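Local coordinates for protein extracellular PQQ-dependent sugar dehydrogenase (Coprinopsis cinerea, PDB 6JT6) that carries a cytochrome b domain that binds heme and probably relays electrons from the PQQ-dependent sugar-oxidising domain of the same enzyme to outside acceptors, at residues A[54-59]-A[142-147]; A[26-31]-A[46-51]. One frame throughout, in Å; residues are numbered along the deposited sequence.

From the N terminus, contact 2 forms first: 26-31 runs out, the chain turns, and 46-51 comes back beside it, closing a beta hairpin within the mixed sheet. Strand 43-51 is followed directly by strand 56-60, which carries 54-59 into the six-stranded antiparallel sheet. Contact 1 closes much later, when 142-147 returns beside 54-59 after 82 intervening residues. The two closures are therefore in series, neither enclosing the other. Their centres lie about 10 Å apart, and one sheet faces the other across the interior: Trp-28 NE1 lies 2.7 Å from Gly-58 O, a probable hydrogen bond, while contact 1 also borders the heme.

Contact 1: A[54-59]-A[142-147]; sequences AGWIGN and GWAFHS. With HEM (protoporphyrin IX containing Fe), chain C.
The indole of Trp-56 is overlapped on one face by the CB of His-146, which stands 3.6 Å from the centroid of the five-membered ring and 17° off its normal, a CH-pi contact. The imidazole itself is only oblique to the indole, the planes meeting at 50°. With chi1 at 58°, CG of Trp-56 sits between its backbone N and carbonyl carbon, and the indole reaches along the neighbouring strand; the Ala-144 methyl meets its edge at CZ3, 3.7 Å away. NE1 of Trp-56 is hydrogen-bonded to Tyr-162 O. On the reverse side of the sheet, Phe-145 and Ile-57 lie alongside each other, pointing the same way, with CG1 of Ile-57 3.9 Å from CD1 of Phe-145; farther along that ring, CZ is 3.6 Å from the Ala-54 CB.

The strands run antiparallel. Gly-58 and Ala-144 exchange two backbone bonds, Gly-58 N to Ala-144 O at 2.8 Å and the return bond from Ala-144 N. At the other end His-146 O receives Gly-55 N at 2.7 Å and, weakly, Trp-56 N: two residues facing one, a classic beta bulge.

The side bearing Trp-56 and Ala-144 meets the heme: Ala-144 CB is 3.6 Å from the meso carbon CHD, and Trp-56 CH2 is 3.8 Å from C2C. CA of Gly-58 packs against the heme vinyl carbon CBC. This heme-lining strand pair forms part of the cytochrome b pocket in a domain of the cellobiose dehydrogenase cytochrome family.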
loop_
_atom_site.group_PDB
_atom_site.type_symbol
_atom_site.label_atom_id
_atom_site.label_comp_id
_atom_site.label_asym_id
_atom_site.label_seq_id
_atom_site.Cartn_x
_atom_site.Cartn_y
_atom_site.Cartn_z
ATOM N N ALA A 54 -10.670 -8.612 7.946
ATOM C CA ALA A 54 -10.962 -7.410 7.156
ATOM C C ALA A 54 -11.250 -7.772 5.712
ATOM O O ALA A 54 -10.715 -8.745 5.194
ATOM C CB ALA A 54 -9.797 -6.407 7.219
ATOM N N GLY A 55 -12.028 -6.948 5.021
ATOM C CA GLY A 55 -12.358 -7.247 3.618
ATOM C C GLY A 55 -11.286 -6.833 2.624
ATOM O O GLY A 55 -10.813 -7.654 1.820
ATOM N N TRP A 56 -10.892 -5.564 2.690
ATOM C CA TRP A 56 -9.775 -5.070 1.880
ATOM C C TRP A 56 -9.145 -3.827 2.525
ATOM O O TRP A 56 -9.724 -3.209 3.423
ATOM C CB TRP A 56 -10.217 -4.787 0.428
ATOM C CG TRP A 56 -11.345 -3.792 0.226
ATOM C CD1 TRP A 56 -12.659 -4.079 -0.030
ATOM C CD2 TRP A 56 -11.230 -2.353 0.212
ATOM N NE1 TRP A 56 -13.380 -2.892 -0.190
ATOM C CE2 TRP A 56 -12.517 -1.828 -0.057
ATOM C CE3 TRP A 56 -10.148 -1.453 0.420
ATOM C CZ2 TRP A 56 -12.759 -0.442 -0.173
ATOM C CZ3 TRP A 56 -10.385 -0.072 0.312
ATOM C CH2 TRP A 56 -11.685 0.417 0.015
ATOM N N ILE A 57 -7.934 -3.496 2.073
ATOM C CA ILE A 57 -7.143 -2.407 2.628
ATOM C C ILE A 57 -6.522 -1.691 1.426
ATOM O O ILE A 57 -5.958 -2.336 0.535
ATOM C CB ILE A 57 -6.013 -2.940 3.534
ATOM C CG1 ILE A 57 -6.546 -3.967 4.548
ATOM C CG2 ILE A 57 -5.236 -1.759 4.201
ATOM C CD1 ILE A 57 -5.451 -4.745 5.288
ATOM N N GLY A 58 -6.616 -0.366 1.419
ATOM C CA GLY A 58 -6.186 0.434 0.287
ATOM C C GLY A 58 -5.675 1.819 0.620
ATOM O O GLY A 58 -5.699 2.258 1.775
ATOM N N ASN A 59 -5.131 2.483 -0.397
ATOM C CA ASN A 59 -4.620 3.831 -0.202
ATOM C C ASN A 59 -5.019 4.739 -1.351
ATOM O O ASN A 59 -5.638 4.303 -2.312
ATOM C CB ASN A 59 -3.086 3.845 0.025
ATOM C CG ASN A 59 -2.299 3.234 -1.126
ATOM O OD1 ASN A 59 -2.775 3.150 -2.249
ATOM N ND2 ASN A 59 -1.073 2.805 -0.842
ATOM N N GLY A 142 -3.882 8.968 1.260
ATOM C CA GLY A 142 -5.169 8.500 1.737
ATOM C C GLY A 142 -5.038 7.068 2.225
ATOM O O GLY A 142 -4.074 6.337 1.866
ATOM N N TRP A 143 -5.949 6.686 3.120
ATOM C CA TRP A 143 -6.064 5.279 3.548
ATOM C C TRP A 143 -7.544 4.909 3.448
ATOM O O TRP A 143 -8.412 5.770 3.642
ATOM C CB TRP A 143 -5.506 5.067 4.989
ATOM C CG TRP A 143 -6.127 5.890 6.054
ATOM C CD1 TRP A 143 -5.721 7.148 6.503
ATOM C CD2 TRP A 143 -7.298 5.561 6.808
ATOM N NE1 TRP A 143 -6.556 7.581 7.499
ATOM C CE2 TRP A 143 -7.535 6.642 7.712
ATOM C CE3 TRP A 143 -8.155 4.438 6.841
ATOM C CZ2 TRP A 143 -8.603 6.633 8.642
ATOM C CZ3 TRP A 143 -9.233 4.438 7.762
ATOM C CH2 TRP A 143 -9.452 5.552 8.631
ATOM N N ALA A 144 -7.833 3.648 3.147
ATOM C CA ALA A 144 -9.215 3.186 3.029
ATOM C C ALA A 144 -9.282 1.723 3.453
ATOM O O ALA A 144 -8.307 0.963 3.272
ATOM C CB ALA A 144 -9.765 3.386 1.598
ATOM N N PHE A 145 -10.429 1.317 3.999
ATOM C CA PHE A 145 -10.505 0.041 4.666
ATOM C C PHE A 145 -11.928 -0.438 4.643
ATOM O O PHE A 145 -12.840 0.327 4.974
ATOM C CB PHE A 145 -10.010 0.264 6.094
ATOM C CG PHE A 145 -9.950 -0.963 6.957
ATOM C CD1 PHE A 145 -8.861 -1.833 6.908
ATOM C CD2 PHE A 145 -10.959 -1.191 7.918
ATOM C CE1 PHE A 145 -8.797 -2.945 7.769
ATOM C CE2 PHE A 145 -10.885 -2.286 8.779
ATOM C CZ PHE A 145 -9.808 -3.169 8.696
ATOM N N HIS A 146 -12.127 -1.699 4.249
ATOM C CA HIS A 146 -13.417 -2.351 4.489
ATOM C C HIS A 146 -13.242 -3.366 5.601
ATOM O O HIS A 146 -12.500 -4.350 5.460
ATOM C CB HIS A 146 -13.933 -3.049 3.257
ATOM C CG HIS A 146 -15.410 -3.197 3.262
ATOM N ND1 HIS A 146 -16.079 -3.952 4.200
ATOM C CD2 HIS A 146 -16.361 -2.616 2.497
ATOM C CE1 HIS A 146 -17.378 -3.878 3.968
ATOM N NE2 HIS A 146 -17.576 -3.059 2.950
ATOM N N SER A 147 -13.913 -3.128 6.714
ATOM C CA SER A 147 -13.719 -3.937 7.927
ATOM C C SER A 147 -14.187 -5.382 7.840
ATOM O O SER A 147 -13.821 -6.199 8.694
ATOM C CB SER A 147 -14.393 -3.229 9.126
ATOM O OG SER A 147 -15.809 -3.294 9.006
HETATM C CHA HEM C . -13.411 8.952 0.591
HETATM C CHB HEM C . -16.849 6.716 -2.030
HETATM C CHC HEM C . -13.794 3.089 -3.008
HETATM C CHD HEM C . -10.147 5.782 -1.119
HETATM C C1A HEM C . -14.623 8.630 0.007
HETATM C C2A HEM C . -15.827 9.352 0.207
HETATM C C3A HEM C . -16.793 8.703 -0.528
HETATM C C4A HEM C . -16.193 7.592 -1.183
HETATM C CMA HEM C . -18.259 9.092 -0.640
HETATM C CAA HEM C . -16.016 10.597 1.060
HETATM C CBA HEM C . -15.805 10.353 2.565
HETATM C CGA HEM C . -16.604 9.216 3.145
HETATM O O1A HEM C . -16.055 8.162 3.560
HETATM O O2A HEM C . -17.848 9.324 3.221
HETATM C C1B HEM C . -16.326 5.519 -2.510
HETATM C C2B HEM C . -17.110 4.551 -3.224
HETATM C C3B HEM C . -16.257 3.493 -3.468
HETATM C C4B HEM C . -14.943 3.870 -2.895
HETATM C CMB HEM C . -18.604 4.682 -3.586
HETATM C CAB HEM C . -16.480 2.202 -4.178
HETATM C CBB HEM C . -17.617 1.519 -4.128
HETATM C C1C HEM C . -12.493 3.541 -2.654
HETATM C C2C HEM C . -11.299 2.810 -2.854
HETATM C C3C HEM C . -10.246 3.568 -2.324
HETATM C C4C HEM C . -10.819 4.771 -1.765
HETATM C CMC HEM C . -11.241 1.473 -3.570
HETATM C CAC HEM C . -8.800 3.209 -2.355
HETATM C CBC HEM C . -8.384 1.930 -2.224
HETATM C C1D HEM C . -10.801 6.819 -0.438
HETATM C C2D HEM C . -10.061 7.819 0.363
HETATM C C3D HEM C . -10.951 8.709 0.819
HETATM C C4D HEM C . -12.249 8.247 0.282
HETATM C CMD HEM C . -8.583 7.871 0.649
HETATM C CAD HEM C . -10.677 9.893 1.745
HETATM C CBD HEM C . -10.160 11.142 1.055
HETATM C CGD HEM C . -11.293 11.781 0.300
HETATM O O1D HEM C . -11.276 11.926 -0.953
HETATM O O2D HEM C . -12.288 12.140 0.944
HETATM N NA HEM C . -14.872 7.535 -0.825
HETATM N NB HEM C . -15.072 5.081 -2.340
HETATM N NC HEM C . -12.185 4.690 -1.962
HETATM N ND HEM C . -12.123 7.137 -0.490
HETATM FE FE HEM C . -13.540 6.163 -1.386
#

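Contact 2: A[26-31]-A[46-51]; sequences ASWGYI and GLFQGP
Trp-28 and Phe-48 meet obliquely above a non-hydrogen-bonded pair of an antiparallel ladder. The indole five-membered ring and the phenyl ring are inclined at 73°, with centroids 5.4 Å apart, so the contact falls on few atoms: CD1 of Trp-28 is 3.5 Å from CD1 of Phe-48 and almost as near to its CE1. Both residues place CG anti to the carbonyl carbon (chi1 -74° and -65°), and the ends of both side chains bend toward the opposite strand, bringing the rings together. On the same side of the sheet Tyr-30 lies obliquely beside Gly-46, its CD1 4.3 Å from the glycine CA.

The other side carries Ser-27, Leu-47 and Gln-49. Here the contact is looser, the CB atoms of Ser-27 and Gln-49 being 4.2 Å apart. Gln-49 runs out extended beyond CG, and its OE1 is hydrogen-bonded to Arg-115 NH1.

Four backbone bonds fix the register, two for each hydrogen-bonded pair. Ser-27 N reaches Gln-49 O at 2.8 Å, and Gln-49 N answers to Ser-27 O. Gly-29 and Leu-47 repeat the exchange, with Leu-47 N 2.8 Å from Gly-29 O.

The hairpin 26-33/43-51 is flanked in its own sheet by strand 15-21 beside 26-33 and strand 113-121 beside 43-51. Its aromatic side faces strand 56-60, where Ile-57 touches both Trp-28 and Phe-48, while Ile-31 packs against helix 182-191.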
loop_
_atom_site.group_PDB
_atom_site.type_symbol
_atom_site.label_atom_id
_atom_site.label_comp_id
_atom_site.label_asym_id
_atom_site.label_seq_id
_atom_site.Cartn_x
_atom_site.Cartn_y
_atom_site.Cartn_z
ATOM N N ALA A 26 -5.547 -1.338 11.460
ATOM C CA ALA A 26 -4.786 -1.630 10.274
ATOM C C ALA A 26 -3.592 -0.685 10.208
ATOM O O ALA A 26 -3.595 0.394 10.854
ATOM C CB ALA A 26 -5.676 -1.492 9.059
ATOM N N SER A 27 -2.589 -1.083 9.415
ATOM C CA SER A 27 -1.369 -0.290 9.207
ATOM C C SER A 27 -1.063 -0.091 7.733
ATOM O O SER A 27 -1.284 -1.004 6.906
ATOM C CB SER A 27 -0.157 -1.044 9.767
ATOM O OG SER A 27 -0.359 -1.453 11.074
ATOM N N TRP A 28 -0.516 1.069 7.413
ATOM C CA TRP A 28 -0.066 1.384 6.029
ATOM C C TRP A 28 1.403 1.725 6.135
ATOM O O TRP A 28 1.740 2.704 6.778
ATOM C CB TRP A 28 -0.859 2.571 5.464
ATOM C CG TRP A 28 -2.280 2.205 5.091
ATOM C CD1 TRP A 28 -2.765 1.949 3.829
ATOM C CD2 TRP A 28 -3.400 2.061 5.991
ATOM N NE1 TRP A 28 -4.127 1.663 3.892
ATOM C CE2 TRP A 28 -4.537 1.729 5.200
ATOM C CE3 TRP A 28 -3.559 2.202 7.388
ATOM C CZ2 TRP A 28 -5.800 1.492 5.758
ATOM C CZ3 TRP A 28 -4.837 1.958 7.945
ATOM C CH2 TRP A 28 -5.940 1.619 7.116
ATOM N N GLY A 29 2.279 0.904 5.545
ATOM C CA GLY A 29 3.722 1.123 5.616
ATOM C C GLY A 29 4.283 1.438 4.242
ATOM O O GLY A 29 3.733 0.970 3.243
ATOM N N TYR A 30 5.331 2.270 4.181
ATOM C CA TYR A 30 5.998 2.609 2.929
ATOM C C TYR A 30 7.486 2.698 3.116
ATOM O O TYR A 30 7.953 3.130 4.153
ATOM C CB TYR A 30 5.501 3.949 2.342
ATOM C CG TYR A 30 4.017 3.974 2.158
ATOM C CD1 TYR A 30 3.437 3.498 0.967
ATOM C CD2 TYR A 30 3.170 4.420 3.205
ATOM C CE1 TYR A 30 2.053 3.495 0.804
ATOM C CE2 TYR A 30 1.794 4.435 3.046
ATOM C CZ TYR A 30 1.250 3.961 1.856
ATOM O OH TYR A 30 -0.115 3.939 1.680
ATOM N N ILE A 31 8.208 2.275 2.079
ATOM C CA ILE A 31 9.642 2.459 1.975
ATOM C C ILE A 31 9.895 3.070 0.601
ATOM O O ILE A 31 9.406 2.542 -0.385
ATOM C CB ILE A 31 10.415 1.122 2.087
ATOM C CG1 ILE A 31 9.921 0.270 3.276
ATOM C CG2 ILE A 31 11.893 1.416 2.280
ATOM C CD1 ILE A 31 10.453 -1.166 3.299
ATOM N N GLY A 46 5.282 -0.902 -0.564
ATOM C CA GLY A 46 4.168 -0.667 0.359
ATOM C C GLY A 46 3.825 -1.880 1.214
ATOM O O GLY A 46 4.168 -3.017 0.880
ATOM N N LEU A 47 3.131 -1.621 2.324
ATOM C CA LEU A 47 2.606 -2.668 3.176
ATOM C C LEU A 47 1.197 -2.290 3.575
ATOM O O LEU A 47 0.974 -1.163 4.046
ATOM C CB LEU A 47 3.478 -2.832 4.431
ATOM C CG LEU A 47 2.834 -3.603 5.619
ATOM C CD1 LEU A 47 2.686 -5.103 5.356
ATOM C CD2 LEU A 47 3.633 -3.398 6.897
ATOM N N PHE A 48 0.265 -3.224 3.366
ATOM C CA PHE A 48 -1.083 -3.139 3.928
ATOM C C PHE A 48 -1.144 -4.269 4.933
ATOM O O PHE A 48 -0.897 -5.421 4.582
ATOM C CB PHE A 48 -2.161 -3.402 2.873
ATOM C CG PHE A 48 -2.231 -2.369 1.765
ATOM C CD1 PHE A 48 -2.017 -1.005 2.018
ATOM C CD2 PHE A 48 -2.571 -2.766 0.459
ATOM C CE1 PHE A 48 -2.132 -0.075 0.978
ATOM C CE2 PHE A 48 -2.674 -1.832 -0.573
ATOM C CZ PHE A 48 -2.459 -0.501 -0.308
ATOM N N GLN A 49 -1.537 -3.948 6.160
ATOM C CA GLN A 49 -1.642 -4.962 7.200
ATOM C C GLN A 49 -2.908 -4.693 7.986
ATOM O O GLN A 49 -3.202 -3.551 8.323
ATOM C CB GLN A 49 -0.422 -4.915 8.126
ATOM C CG GLN A 49 -0.466 -5.958 9.245
ATOM C CD GLN A 49 0.905 -6.184 9.866
ATOM O OE1 GLN A 49 1.843 -6.570 9.189
ATOM N NE2 GLN A 49 1.016 -5.937 11.166
ATOM N N GLY A 50 -3.650 -5.736 8.306
ATOM C CA GLY A 50 -4.774 -5.536 9.180
ATOM C C GLY A 50 -5.279 -6.844 9.730
ATOM O O GLY A 50 -4.666 -7.886 9.471
ATOM N N PRO A 51 -6.389 -6.787 10.491
ATOM C CA PRO A 51 -7.077 -7.972 11.018
ATOM C C PRO A 51 -7.345 -8.940 9.875
ATOM O O PRO A 51 -7.711 -8.501 8.791
ATOM C CB PRO A 51 -8.412 -7.395 11.556
ATOM C CG PRO A 51 -8.072 -5.981 11.879
ATOM C CD PRO A 51 -7.185 -5.562 10.723
#